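Local coordinates for protein CDA peptide synthetase I (PDB 4JN3) that belongs to the nonribosomal peptide synthetases and is represented by its first condensation domain, a V-shaped, two-lobed fold of the CoA-acyltransferase clan, at residues A[13-18]-A[344-349]; A[17-22]-A[156-161]; A[310-315]-A[358-363]. All blocks are in the same frame, centred on the assembly; numbering follows the deposited sequence.

Contact 1: residues A[13-18]-A[344-349]; sequences TSAQHE and RFRGED
Ser14, Ala15 and Glu18, on the first turns of helix 14-25, meet Arg346 and Glu348 at the start of helix 347-354, where the two lobes of the condensation-domain fold come together. The first helix opens with a capping box: Thr13 OG1 accepts from the amide of Gln16, and Gln16 OE1 returns a bond to Thr13 N. Ser14 then rests its CB on the aliphatic part of Arg346, 3.6 Å from CD. One residue on, Ala15 CB lies 3.5 Å from Arg346 NH2, and the backbone of this turn passes over one face of the guanidinium, shifted toward its rim. Bends at chi2 (-61°) and chi3 (-55°) curl Arg346 into this position. Its edge is held in turn, because NH2 donates, in the guanidinium plane, to the syn lone pair of Glu348 OE2 at 3.1 Å, an almost straight hydrogen bond within a salt bridge. NH1 and NH2 also reach the carbonyls of Val309 and Ser310, so the group can hardly rotate. A water links Glu348 OE2 to Ala15 O. Glu18 and Glu348 run alongside each other, pointing opposite ways, with Glu18 CG 3.5 Å from Glu348 CG and the carboxylate planes 63° apart. Arg352 pairs with both Glu18 and Asp349, which probably eases the closeness of like charges, and a second water donates to Glu18 OE2 at 2.8 Å and to Asp349 OD1 at 2.9 Å.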
ATOM      1  N   THR A  13      -6.925  14.844   4.323  1.00 16.72           N
ATOM      2  CA  THR A  13      -6.724  13.950   5.461  1.00 16.51           C
ATOM      3  C   THR A  13      -5.311  14.166   5.993  1.00 17.80           C
ATOM      4  O   THR A  13      -4.491  14.804   5.335  1.00 14.90           O
ATOM      5  CB  THR A  13      -6.869  12.476   5.056  1.00 17.91           C
ATOM      6  OG1 THR A  13      -5.839  12.142   4.120  1.00 16.18           O
ATOM      7  CG2 THR A  13      -8.234  12.217   4.422  1.00 12.93           C
ATOM      8  N   SER A  14      -5.020  13.639   7.179  1.00 19.80           N
ATOM      9  CA  SER A  14      -3.673  13.756   7.728  1.00 20.55           C
ATOM     10  C   SER A  14      -2.663  13.143   6.768  1.00 14.38           C
ATOM     11  O   SER A  14      -1.629  13.745   6.469  1.00 14.81           O
ATOM     12  CB  SER A  14      -3.575  13.086   9.101  1.00 21.40           C
ATOM     13  OG  SER A  14      -4.338  13.792  10.065  1.00 21.21           O
ATOM     14  N   ALA A  15      -2.977  11.949   6.273  1.00 14.01           N
ATOM     15  CA  ALA A  15      -2.092  11.257   5.337  1.00 15.22           C
ATOM     16  C   ALA A  15      -1.843  12.099   4.089  1.00 17.43           C
ATOM     17  O   ALA A  15      -0.706  12.242   3.637  1.00 13.16           O
ATOM     18  CB  ALA A  15      -2.671   9.902   4.963  1.00 17.26           C
ATOM     19  N   GLN A  16      -2.912  12.656   3.528  1.00 15.64           N
ATOM     20  CA  GLN A  16      -2.787  13.489   2.340  1.00 13.09           C
ATOM     21  C   GLN A  16      -1.952  14.738   2.608  1.00 14.82           C
ATOM     22  O   GLN A  16      -1.149  15.151   1.772  1.00 14.42           O
ATOM     23  CB  GLN A  16      -4.168  13.876   1.812  1.00 12.87           C
ATOM     24  CG  GLN A  16      -4.901  12.739   1.118  1.00 15.62           C
ATOM     25  CD  GLN A  16      -6.304  13.131   0.706  1.00 14.92           C
ATOM     26  OE1 GLN A  16      -7.004  13.821   1.446  1.00 18.00           O
ATOM     27  NE2 GLN A  16      -6.723  12.697  -0.480  1.00 13.65           N
ATOM     28  N   HIS A  17      -2.130  15.336   3.780  1.00 16.83           N
ATOM     29  CA  HIS A  17      -1.367  16.531   4.118  1.00 17.61           C
ATOM     30  C   HIS A  17       0.133  16.231   4.141  1.00 21.56           C
ATOM     31  O   HIS A  17       0.943  17.014   3.635  1.00 18.88           O
ATOM     32  CB  HIS A  17      -1.817  17.113   5.461  1.00 20.40           C
ATOM     33  CG  HIS A  17      -1.130  18.394   5.817  1.00 36.42           C
ATOM     34  ND1 HIS A  17      -1.276  19.548   5.073  1.00 34.76           N
ATOM     35  CD2 HIS A  17      -0.279  18.702   6.823  1.00 40.75           C
ATOM     36  CE1 HIS A  17      -0.551  20.510   5.611  1.00 32.99           C
ATOM     37  NE2 HIS A  17       0.066  20.024   6.675  1.00 45.61           N
ATOM     38  N   GLU A  18       0.493  15.084   4.710  1.00 19.90           N
ATOM     39  CA  GLU A  18       1.890  14.677   4.812  1.00 17.12           C
ATOM     40  C   GLU A  18       2.489  14.348   3.447  1.00 16.18           C
ATOM     41  O   GLU A  18       3.652  14.663   3.174  1.00 18.79           O
ATOM     42  CB  GLU A  18       2.048  13.498   5.779  1.00 21.45           C
ATOM     43  CG  GLU A  18       1.779  13.863   7.239  1.00 22.81           C
ATOM     44  CD  GLU A  18       2.707  14.967   7.754  1.00 47.48           C
ATOM     45  OE1 GLU A  18       3.843  15.082   7.242  1.00 40.27           O
ATOM     46  OE2 GLU A  18       2.297  15.722   8.664  1.00 42.27           O
ATOM     47  N   ARG A 344      -4.484   5.961  16.182  1.00 16.43           N
ATOM     48  CA  ARG A 344      -4.906   7.210  15.547  1.00 16.74           C
ATOM     49  C   ARG A 344      -3.789   8.250  15.459  1.00 21.31           C
ATOM     50  O   ARG A 344      -3.863   9.178  14.653  1.00 19.22           O
ATOM     51  CB  ARG A 344      -6.115   7.812  16.273  1.00 22.79           C
ATOM     52  CG  ARG A 344      -7.435   7.083  16.064  1.00 23.11           C
ATOM     53  CD  ARG A 344      -8.385   7.941  15.240  1.00 39.32           C
ATOM     54  NE  ARG A 344      -9.778   7.797  15.652  1.00 49.17           N
ATOM     55  CZ  ARG A 344     -10.802   8.392  15.045  1.00 39.82           C
ATOM     56  NH1 ARG A 344     -10.595   9.170  13.987  1.00 40.48           N
ATOM     57  NH2 ARG A 344     -12.037   8.204  15.491  1.00 46.06           N
ATOM     58  N   PHE A 345      -2.762   8.110  16.291  1.00 19.74           N
ATOM     59  CA  PHE A 345      -1.672   9.079  16.285  1.00 14.08           C
ATOM     60  C   PHE A 345      -0.816   8.899  15.034  1.00 19.47           C
ATOM     61  O   PHE A 345      -0.424   7.782  14.694  1.00 15.42           O
ATOM     62  CB  PHE A 345      -0.811   8.954  17.548  1.00 20.30           C
ATOM     63  CG  PHE A 345       0.007  10.181  17.838  1.00 21.02           C
ATOM     64  CD1 PHE A 345      -0.568  11.280  18.455  1.00 21.85           C
ATOM     65  CD2 PHE A 345       1.341  10.240  17.482  1.00 17.13           C
ATOM     66  CE1 PHE A 345       0.178  12.416  18.715  1.00 25.24           C
ATOM     67  CE2 PHE A 345       2.093  11.372  17.740  1.00 29.71           C
ATOM     68  CZ  PHE A 345       1.511  12.460  18.357  1.00 20.41           C
ATOM     69  N   ARG A 346      -0.529  10.000  14.346  1.00 16.29           N
ATOM     70  CA  ARG A 346       0.199   9.927  13.079  1.00 17.53           C
ATOM     71  C   ARG A 346       1.680   9.623  13.283  1.00 21.15           C
ATOM     72  O   ARG A 346       2.352  10.269  14.087  1.00 19.77           O
ATOM     73  CB  ARG A 346       0.032  11.225  12.282  1.00 16.30           C
ATOM     74  CG  ARG A 346      -1.411  11.557  11.908  1.00 21.76           C
ATOM     75  CD  ARG A 346      -2.041  10.474  11.034  1.00 18.23           C
ATOM     76  NE  ARG A 346      -1.244  10.223   9.835  1.00 21.52           N
ATOM     77  CZ  ARG A 346      -1.580   9.367   8.875  1.00 20.13           C
ATOM     78  NH1 ARG A 346      -2.709   8.672   8.959  1.00 17.40           N
ATOM     79  NH2 ARG A 346      -0.787   9.208   7.826  1.00 14.89           N
ATOM     80  N   GLY A 347       2.185   8.634  12.553  1.00 13.12           N
ATOM     81  CA  GLY A 347       3.594   8.300  12.593  1.00 13.22           C
ATOM     82  C   GLY A 347       4.450   9.509  12.270  1.00 25.95           C
ATOM     83  O   GLY A 347       5.550   9.668  12.802  1.00 23.02           O
ATOM     84  N   GLU A 348       3.936  10.368  11.394  1.00 23.99           N
ATOM     85  CA  GLU A 348       4.650  11.574  10.991  1.00 21.41           C
ATOM     86  C   GLU A 348       4.746  12.570  12.149  1.00 23.29           C
ATOM     87  O   GLU A 348       5.761  13.251  12.309  1.00 26.48           O
ATOM     88  CB  GLU A 348       3.968  12.223   9.779  1.00 22.18           C
ATOM     89  CG  GLU A 348       3.875  11.325   8.543  1.00 33.13           C
ATOM     90  CD  GLU A 348       2.540  10.584   8.437  1.00 45.87           C
ATOM     91  OE1 GLU A 348       2.123   9.940   9.427  1.00 26.95           O
ATOM     92  OE2 GLU A 348       1.905  10.656   7.357  1.00 28.91           O
ATOM     93  N   ASP A 349       3.687  12.648  12.951  1.00 20.40           N
ATOM     94  CA  ASP A 349       3.665  13.539  14.111  1.00 22.39           C
ATOM     95  C   ASP A 349       4.622  13.055  15.199  1.00 27.59           C
ATOM     96  O   ASP A 349       5.200  13.861  15.926  1.00 27.84           O
ATOM     97  CB  ASP A 349       2.250  13.660  14.681  1.00 20.32           C
ATOM     98  CG  ASP A 349       1.310  14.430  13.765  1.00 24.11           C
ATOM     99  OD1 ASP A 349       1.799  15.144  12.866  1.00 29.48           O
ATOM    100  OD2 ASP A 349       0.081  14.330  13.957  1.00 28.17           O
TER
HETATM  101  O   HOH W   1       1.359  10.258   4.434  1.00 33.42           O
HETATM  102  O   HOH W   2       0.354  14.753  10.418  1.00 26.38           O

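Contact 2: residues A[17-22]-A[156-161]; sequences HEVWLA and VHHIVI
Val19 and Ile159 reach each other because each turns a branch opposite its own backbone N: CG1 of Val19 (chi1 170°) and CG1 of Ile159 (chi1 -152°). Val19 CG1 sits 3.7 Å from Ile159 CB and also slips up to His157, arriving at the ring edge, near its plane, 3.8 Å from CE1. The other methyl of Val19, CG2, comes obliquely to His158, whose CD2 is 4.0 Å away; there the two side chains cross at about a right angle. One valine from helix 14-25 thus fits among three consecutive residues, the last of strand 149-157 and the two after it. Farther along, Ile159 carries its CD1 to Trp20 CB at 4.1 Å, while the indole itself leads away toward Pro75 and Thr69. No direct hydrogen bond joins the two segments, yet polar bonds beside the packing fix its parts. His157 ND1 accepts from Ile159 N at 3.0 Å, the donor lying in the ring plane and the bond nearly straight. Gln23, farther along the same helix, holds His157 NE2, so the ring is gripped at both nitrogens and its rotation is set. Gln16 NE2, one turn before Val19, binds Ile159 O. His157, His158 and Ile159, which receive the valine, are the first three residues of the HHxxxDG signature of condensation domains, so the first helix packs directly against this buried motif loop.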
ATOM      1  N   HIS A  17      -2.130  15.336   3.780  1.00 16.83           N
ATOM      2  CA  HIS A  17      -1.367  16.531   4.118  1.00 17.61           C
ATOM      3  C   HIS A  17       0.133  16.231   4.141  1.00 21.56           C
ATOM      4  O   HIS A  17       0.943  17.014   3.635  1.00 18.88           O
ATOM      5  CB  HIS A  17      -1.817  17.113   5.461  1.00 20.40           C
ATOM      6  CG  HIS A  17      -1.130  18.394   5.817  1.00 36.42           C
ATOM      7  ND1 HIS A  17      -1.276  19.548   5.073  1.00 34.76           N
ATOM      8  CD2 HIS A  17      -0.279  18.702   6.823  1.00 40.75           C
ATOM      9  CE1 HIS A  17      -0.551  20.510   5.611  1.00 32.99           C
ATOM     10  NE2 HIS A  17       0.066  20.024   6.675  1.00 45.61           N
ATOM     11  N   GLU A  18       0.493  15.084   4.710  1.00 19.90           N
ATOM     12  CA  GLU A  18       1.890  14.677   4.812  1.00 17.12           C
ATOM     13  C   GLU A  18       2.489  14.348   3.447  1.00 16.18           C
ATOM     14  O   GLU A  18       3.652  14.663   3.174  1.00 18.79           O
ATOM     15  CB  GLU A  18       2.048  13.498   5.779  1.00 21.45           C
ATOM     16  CG  GLU A  18       1.779  13.863   7.239  1.00 22.81           C
ATOM     17  CD  GLU A  18       2.707  14.967   7.754  1.00 47.48           C
ATOM     18  OE1 GLU A  18       3.843  15.082   7.242  1.00 40.27           O
ATOM     19  OE2 GLU A  18       2.297  15.722   8.664  1.00 42.27           O
ATOM     20  N   VAL A  19       1.696  13.719   2.585  1.00 20.11           N
ATOM     21  CA  VAL A  19       2.141  13.476   1.222  1.00 14.54           C
ATOM     22  C   VAL A  19       2.368  14.804   0.506  1.00 15.45           C
ATOM     23  O   VAL A  19       3.378  14.986  -0.173  1.00 16.34           O
ATOM     24  CB  VAL A  19       1.145  12.616   0.426  1.00 13.27           C
ATOM     25  CG1 VAL A  19       1.535  12.600  -1.043  1.00 18.36           C
ATOM     26  CG2 VAL A  19       1.109  11.204   0.992  1.00 17.31           C
ATOM     27  N   TRP A  20       1.436  15.738   0.672  1.00 17.80           N
ATOM     28  CA  TRP A  20       1.557  17.045   0.032  1.00 18.62           C
ATOM     29  C   TRP A  20       2.825  17.779   0.476  1.00 19.71           C
ATOM     30  O   TRP A  20       3.546  18.340  -0.348  1.00 18.67           O
ATOM     31  CB  TRP A  20       0.316  17.899   0.301  1.00 19.01           C
ATOM     32  CG  TRP A  20       0.321  19.200  -0.439  1.00 27.19           C
ATOM     33  CD1 TRP A  20      -0.137  19.429  -1.709  1.00 23.38           C
ATOM     34  CD2 TRP A  20       0.811  20.455   0.042  1.00 33.05           C
ATOM     35  NE1 TRP A  20       0.039  20.750  -2.044  1.00 34.55           N
ATOM     36  CE2 TRP A  20       0.618  21.401  -0.986  1.00 33.50           C
ATOM     37  CE3 TRP A  20       1.392  20.874   1.243  1.00 30.73           C
ATOM     38  CZ2 TRP A  20       0.988  22.738  -0.850  1.00 43.17           C
ATOM     39  CZ3 TRP A  20       1.757  22.201   1.377  1.00 38.44           C
ATOM     40  CH2 TRP A  20       1.554  23.117   0.337  1.00 40.69           C
ATOM     41  N   LEU A  21       3.100  17.766   1.778  1.00 20.27           N
ATOM     42  CA  LEU A  21       4.311  18.393   2.301  1.00 22.67           C
ATOM     43  C   LEU A  21       5.557  17.768   1.684  1.00 25.02           C
ATOM     44  O   LEU A  21       6.459  18.472   1.230  1.00 28.38           O
ATOM     45  CB  LEU A  21       4.375  18.271   3.825  1.00 24.35           C
ATOM     46  CG  LEU A  21       3.429  19.154   4.639  1.00 26.12           C
ATOM     47  CD1 LEU A  21       3.560  18.844   6.125  1.00 25.64           C
ATOM     48  CD2 LEU A  21       3.705  20.630   4.369  1.00 29.97           C
ATOM     49  N   ALA A  22       5.599  16.440   1.673  1.00 18.99           N
ATOM     50  CA  ALA A  22       6.740  15.715   1.134  1.00 21.48           C
ATOM     51  C   ALA A  22       6.922  15.995  -0.353  1.00 26.05           C
ATOM     52  O   ALA A  22       8.046  16.147  -0.827  1.00 26.86           O
ATOM     53  CB  ALA A  22       6.587  14.219   1.382  1.00 21.92           C
ATOM     54  N   VAL A 156      -1.201   5.153  -9.548  1.00 11.51           N
ATOM     55  CA  VAL A 156      -1.824   6.288  -8.878  1.00 11.96           C
ATOM     56  C   VAL A 156      -0.793   7.223  -8.273  1.00 17.97           C
ATOM     57  O   VAL A 156       0.374   6.862  -8.115  1.00 17.86           O
ATOM     58  CB  VAL A 156      -2.770   5.826  -7.745  1.00 12.02           C
ATOM     59  CG1 VAL A 156      -3.905   4.973  -8.307  1.00 10.22           C
ATOM     60  CG2 VAL A 156      -1.996   5.049  -6.676  1.00 13.28           C
ATOM     61  N   HIS A 157      -1.220   8.432  -7.929  1.00 11.86           N
ATOM     62  CA  HIS A 157      -0.434   9.214  -6.997  1.00 14.48           C
ATOM     63  C   HIS A 157      -0.842   8.798  -5.591  1.00 13.09           C
ATOM     64  O   HIS A 157      -2.030   8.673  -5.300  1.00 14.21           O
ATOM     65  CB  HIS A 157      -0.649  10.713  -7.196  1.00 14.77           C
ATOM     66  CG  HIS A 157       0.397  11.552  -6.528  1.00 13.73           C
ATOM     67  ND1 HIS A 157       0.489  11.674  -5.159  1.00 13.29           N
ATOM     68  CD2 HIS A 157       1.407  12.292  -7.043  1.00 13.84           C
ATOM     69  CE1 HIS A 157       1.506  12.464  -4.858  1.00 13.38           C
ATOM     70  NE2 HIS A 157       2.080  12.849  -5.983  1.00 14.16           N
ATOM     71  N   HIS A 158       0.148   8.566  -4.731  1.00 11.10           N
ATOM     72  CA  HIS A 158      -0.074   8.173  -3.339  1.00 12.83           C
ATOM     73  C   HIS A 158      -1.118   9.056  -2.658  1.00 14.11           C
ATOM     74  O   HIS A 158      -1.886   8.594  -1.814  1.00 11.74           O
ATOM     75  CB  HIS A 158       1.254   8.265  -2.580  1.00 15.36           C
ATOM     76  CG  HIS A 158       1.377   7.320  -1.426  1.00 18.90           C
ATOM     77  ND1 HIS A 158       0.996   5.999  -1.498  1.00 16.37           N
ATOM     78  CD2 HIS A 158       1.873   7.502  -0.179  1.00 23.73           C
ATOM     79  CE1 HIS A 158       1.240   5.408  -0.340  1.00 21.48           C
ATOM     80  NE2 HIS A 158       1.772   6.299   0.478  1.00 20.52           N
ATOM     81  N   ILE A 159      -1.152  10.331  -3.030  1.00 14.26           N
ATOM     82  CA  ILE A 159      -2.045  11.277  -2.372  1.00 11.47           C
ATOM     83  C   ILE A 159      -3.540  10.979  -2.566  1.00 11.79           C
ATOM     84  O   ILE A 159      -4.365  11.430  -1.772  1.00 14.67           O
ATOM     85  CB  ILE A 159      -1.732  12.746  -2.765  1.00 12.81           C
ATOM     86  CG1 ILE A 159      -2.147  13.694  -1.634  1.00 15.16           C
ATOM     87  CG2 ILE A 159      -2.417  13.118  -4.074  1.00 14.22           C
ATOM     88  CD1 ILE A 159      -1.759  15.137  -1.865  1.00 14.89           C
ATOM     89  N   VAL A 160      -3.895  10.208  -3.591  1.00 14.75           N
ATOM     90  CA  VAL A 160      -5.313   9.945  -3.846  1.00 14.06           C
ATOM     91  C   VAL A 160      -5.789   8.531  -3.511  1.00 13.94           C
ATOM     92  O   VAL A 160      -6.978   8.325  -3.282  1.00 10.91           O
ATOM     93  CB  VAL A 160      -5.735  10.295  -5.302  1.00 12.86           C
ATOM     94  CG1 VAL A 160      -5.540  11.781  -5.572  1.00 13.81           C
ATOM     95  CG2 VAL A 160      -4.979   9.444  -6.319  1.00 11.78           C
ATOM     96  N   ILE A 161      -4.873   7.564  -3.480  1.00 10.49           N
ATOM     97  CA  ILE A 161      -5.258   6.161  -3.325  1.00  8.99           C
ATOM     98  C   ILE A 161      -4.276   5.376  -2.459  1.00 10.23           C
ATOM     99  O   ILE A 161      -3.088   5.319  -2.765  1.00 14.10           O
ATOM    100  CB  ILE A 161      -5.375   5.469  -4.700  1.00  7.49           C
ATOM    101  CG1 ILE A 161      -6.618   5.964  -5.455  1.00  9.15           C
ATOM    102  CG2 ILE A 161      -5.404   3.946  -4.558  1.00 12.09           C
ATOM    103  CD1 ILE A 161      -7.939   5.486  -4.870  1.00 10.28           C
TER

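Contact 3: residues A[310-315]-A[358-363]; sequences SNRLPL and GVSGPT
Arg312 and Pro314, on strand 311-318 of the condensation-domain fold, meet Thr363, Ser360 and Val359 in the loop that leads from helix 347-354 into strand 363-366. The first strand is one half of a two-stranded antiparallel sheet; the second is an outer strand of the four-stranded sheet. The two touching parts run 120° apart, so side chains and not strand pairing make the junction. Hydrogen bonding comes first. Arg312 is stretched out from CG to NE, its CG opposite the backbone N (chi1 178°), and this length carries NE to within 2.9 Å of Thr363 OG1. The bond is bent, 144° at the hydrogen, and the hydroxyl oxygen stands at the guanidinium edge, close to its plane. A weak bond to Asn394 OD1 gives that hydroxyl a second partner.

Electrostatic attraction adds to this. Arg312 NH2 comes 3.0 Å from Gly361 O, at an angle too poor for a hydrogen bond, though the carbonyl dipole should still favour the positive charge. Ser291, in the neighbouring strand 287-294, receives the amide of Gly361 on its OG and pairs through its backbone with Pro362, which fixes the loop where the guanidinium meets it.

Van der Waals contact completes the account. Ser360 CB approaches Arg312 NH1 to 3.5 Å from an oblique direction. Pro314 and Val359 form the purely apolar part, with Leu350 and Phe221 packed against both side chains. Here the proline ring meets a single methyl, Val359 CG2, which lies 3.9 Å from Pro314 CG and 4.0 Å from Pro314 CB.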
ATOM      1  N   SER A 310      -3.974   6.038   5.154  1.00 13.82           N
ATOM      2  CA  SER A 310      -3.042   5.076   5.742  1.00 14.14           C
ATOM      3  C   SER A 310      -2.064   5.738   6.706  1.00 15.82           C
ATOM      4  O   SER A 310      -1.638   6.874   6.494  1.00 15.37           O
ATOM      5  CB  SER A 310      -2.252   4.362   4.642  1.00 14.27           C
ATOM      6  OG  SER A 310      -1.427   3.352   5.193  1.00 24.96           O
ATOM      7  N   ASN A 311      -1.702   5.006   7.753  1.00 14.60           N
ATOM      8  CA  ASN A 311      -0.769   5.484   8.765  1.00 13.18           C
ATOM      9  C   ASN A 311       0.322   4.438   8.953  1.00 19.01           C
ATOM     10  O   ASN A 311       0.121   3.261   8.656  1.00 19.51           O
ATOM     11  CB  ASN A 311      -1.512   5.725  10.087  1.00 14.88           C
ATOM     12  CG  ASN A 311      -0.657   6.432  11.127  1.00 16.75           C
ATOM     13  OD1 ASN A 311       0.328   7.090  10.799  1.00 16.13           O
ATOM     14  ND2 ASN A 311      -1.045   6.306  12.393  1.00 16.73           N
ATOM     15  N   ARG A 312       1.479   4.864   9.437  1.00 17.13           N
ATOM     16  CA  ARG A 312       2.603   3.960   9.627  1.00 15.46           C
ATOM     17  C   ARG A 312       3.155   4.171  11.029  1.00 11.79           C
ATOM     18  O   ARG A 312       3.520   5.286  11.386  1.00 16.56           O
ATOM     19  CB  ARG A 312       3.674   4.254   8.575  1.00 20.15           C
ATOM     20  CG  ARG A 312       4.932   3.415   8.664  1.00 28.07           C
ATOM     21  CD  ARG A 312       5.930   3.893   7.620  1.00 35.20           C
ATOM     22  NE  ARG A 312       7.086   3.013   7.499  1.00 43.22           N
ATOM     23  CZ  ARG A 312       8.319   3.336   7.878  1.00 34.71           C
ATOM     24  NH1 ARG A 312       8.564   4.529   8.403  1.00 31.70           N
ATOM     25  NH2 ARG A 312       9.307   2.466   7.722  1.00 29.64           N
ATOM     26  N   LEU A 313       3.196   3.104  11.821  1.00 13.33           N
ATOM     27  CA  LEU A 313       3.607   3.208  13.224  1.00 17.57           C
ATOM     28  C   LEU A 313       4.737   2.237  13.578  1.00 18.00           C
ATOM     29  O   LEU A 313       4.813   1.131  13.033  1.00 18.72           O
ATOM     30  CB  LEU A 313       2.400   3.001  14.148  1.00 14.57           C
ATOM     31  CG  LEU A 313       1.386   4.153  14.132  1.00 15.80           C
ATOM     32  CD1 LEU A 313       0.084   3.769  14.812  1.00 15.56           C
ATOM     33  CD2 LEU A 313       1.988   5.400  14.770  1.00 16.09           C
ATOM     34  N   PRO A 314       5.629   2.659  14.490  1.00 14.75           N
ATOM     35  CA  PRO A 314       6.800   1.864  14.874  1.00 16.36           C
ATOM     36  C   PRO A 314       6.444   0.772  15.880  1.00 17.97           C
ATOM     37  O   PRO A 314       5.809   1.045  16.899  1.00 21.16           O
ATOM     38  CB  PRO A 314       7.718   2.903  15.524  1.00 17.88           C
ATOM     39  CG  PRO A 314       6.776   3.882  16.123  1.00 20.75           C
ATOM     40  CD  PRO A 314       5.614   3.972  15.158  1.00 17.35           C
ATOM     41  N   LEU A 315       6.840  -0.459  15.580  1.00 18.79           N
ATOM     42  CA  LEU A 315       6.617  -1.579  16.483  1.00 16.60           C
ATOM     43  C   LEU A 315       7.948  -1.972  17.104  1.00 20.47           C
ATOM     44  O   LEU A 315       8.817  -2.523  16.428  1.00 18.34           O
ATOM     45  CB  LEU A 315       6.029  -2.765  15.724  1.00 17.00           C
ATOM     46  CG  LEU A 315       5.454  -3.891  16.576  1.00 21.16           C
ATOM     47  CD1 LEU A 315       4.214  -3.405  17.320  1.00 16.27           C
ATOM     48  CD2 LEU A 315       5.131  -5.089  15.702  1.00 19.45           C
ATOM     49  N   GLY A 358      13.619  10.392  13.083  1.00 33.19           N
ATOM     50  CA  GLY A 358      12.455   9.734  13.648  1.00 35.24           C
ATOM     51  C   GLY A 358      12.746   8.295  14.031  1.00 37.96           C
ATOM     52  O   GLY A 358      13.906   7.900  14.152  1.00 33.19           O
ATOM     53  N   VAL A 359      11.692   7.510  14.224  1.00 32.45           N
ATOM     54  CA  VAL A 359      11.841   6.098  14.557  1.00 26.99           C
ATOM     55  C   VAL A 359      11.177   5.218  13.503  1.00 27.19           C
ATOM     56  O   VAL A 359      10.032   5.452  13.117  1.00 24.49           O
ATOM     57  CB  VAL A 359      11.251   5.772  15.943  1.00 29.22           C
ATOM     58  CG1 VAL A 359      12.107   6.391  17.042  1.00 36.75           C
ATOM     59  CG2 VAL A 359       9.810   6.257  16.038  1.00 29.24           C
ATOM     60  N   SER A 360      11.901   4.209  13.035  1.00 19.81           N
ATOM     61  CA  SER A 360      11.349   3.288  12.053  1.00 26.37           C
ATOM     62  C   SER A 360      12.258   2.093  11.818  1.00 29.26           C
ATOM     63  O   SER A 360      13.414   2.072  12.241  1.00 22.45           O
ATOM     64  CB  SER A 360      11.088   4.003  10.726  1.00 26.95           C
ATOM     65  OG  SER A 360      12.299   4.423  10.128  1.00 34.54           O
ATOM     66  N   GLY A 361      11.709   1.090  11.146  1.00 20.45           N
ATOM     67  CA  GLY A 361      12.474  -0.053  10.696  1.00 22.65           C
ATOM     68  C   GLY A 361      11.902  -0.455   9.358  1.00 18.76           C
ATOM     69  O   GLY A 361      11.151   0.312   8.753  1.00 20.85           O
ATOM     70  N   PRO A 362      12.246  -1.656   8.884  1.00 14.88           N
ATOM     71  CA  PRO A 362      11.655  -2.124   7.630  1.00 14.93           C
ATOM     72  C   PRO A 362      10.137  -2.112   7.761  1.00 16.34           C
ATOM     73  O   PRO A 362       9.614  -2.525   8.796  1.00 16.90           O
ATOM     74  CB  PRO A 362      12.158  -3.569   7.522  1.00 18.37           C
ATOM     75  CG  PRO A 362      13.384  -3.618   8.375  1.00 25.35           C
ATOM     76  CD  PRO A 362      13.139  -2.656   9.495  1.00 20.14           C
ATOM     77  N   THR A 363       9.439  -1.637   6.736  1.00 17.31           N
ATOM     78  CA  THR A 363       7.982  -1.658   6.762  1.00 14.72           C
ATOM     79  C   THR A 363       7.511  -3.067   6.450  1.00 13.72           C
ATOM     80  O   THR A 363       7.882  -3.643   5.428  1.00 17.57           O
ATOM     81  CB  THR A 363       7.377  -0.676   5.745  1.00 16.44           C
ATOM     82  OG1 THR A 363       7.809   0.654   6.052  1.00 18.26           O
ATOM     83  CG2 THR A 363       5.850  -0.725   5.792  1.00 15.72           C
TER

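Contacts 1 and 2 start from the same helix, 14-25, but use it differently. Contact 1 lies nearer the surface, and its chemistry is of carboxylates, a guanidinium and bridging waters; contact 2 is buried and relies on aliphatic packing against the histidine motif. The two are hydrogen-bonded to each other. Contact 3 lies in the other lobe and mixes a charged side chain with apolar packing; it is largely buried, with the partly exposed Arg312 at its margin. It touches contact 1 directly, since Asn311 ND2 comes 2.8 Å from Phe345 O, probably as a hydrogen bond, whereas contacts 2 and 3 remain about 6 Å apart at their nearest atoms.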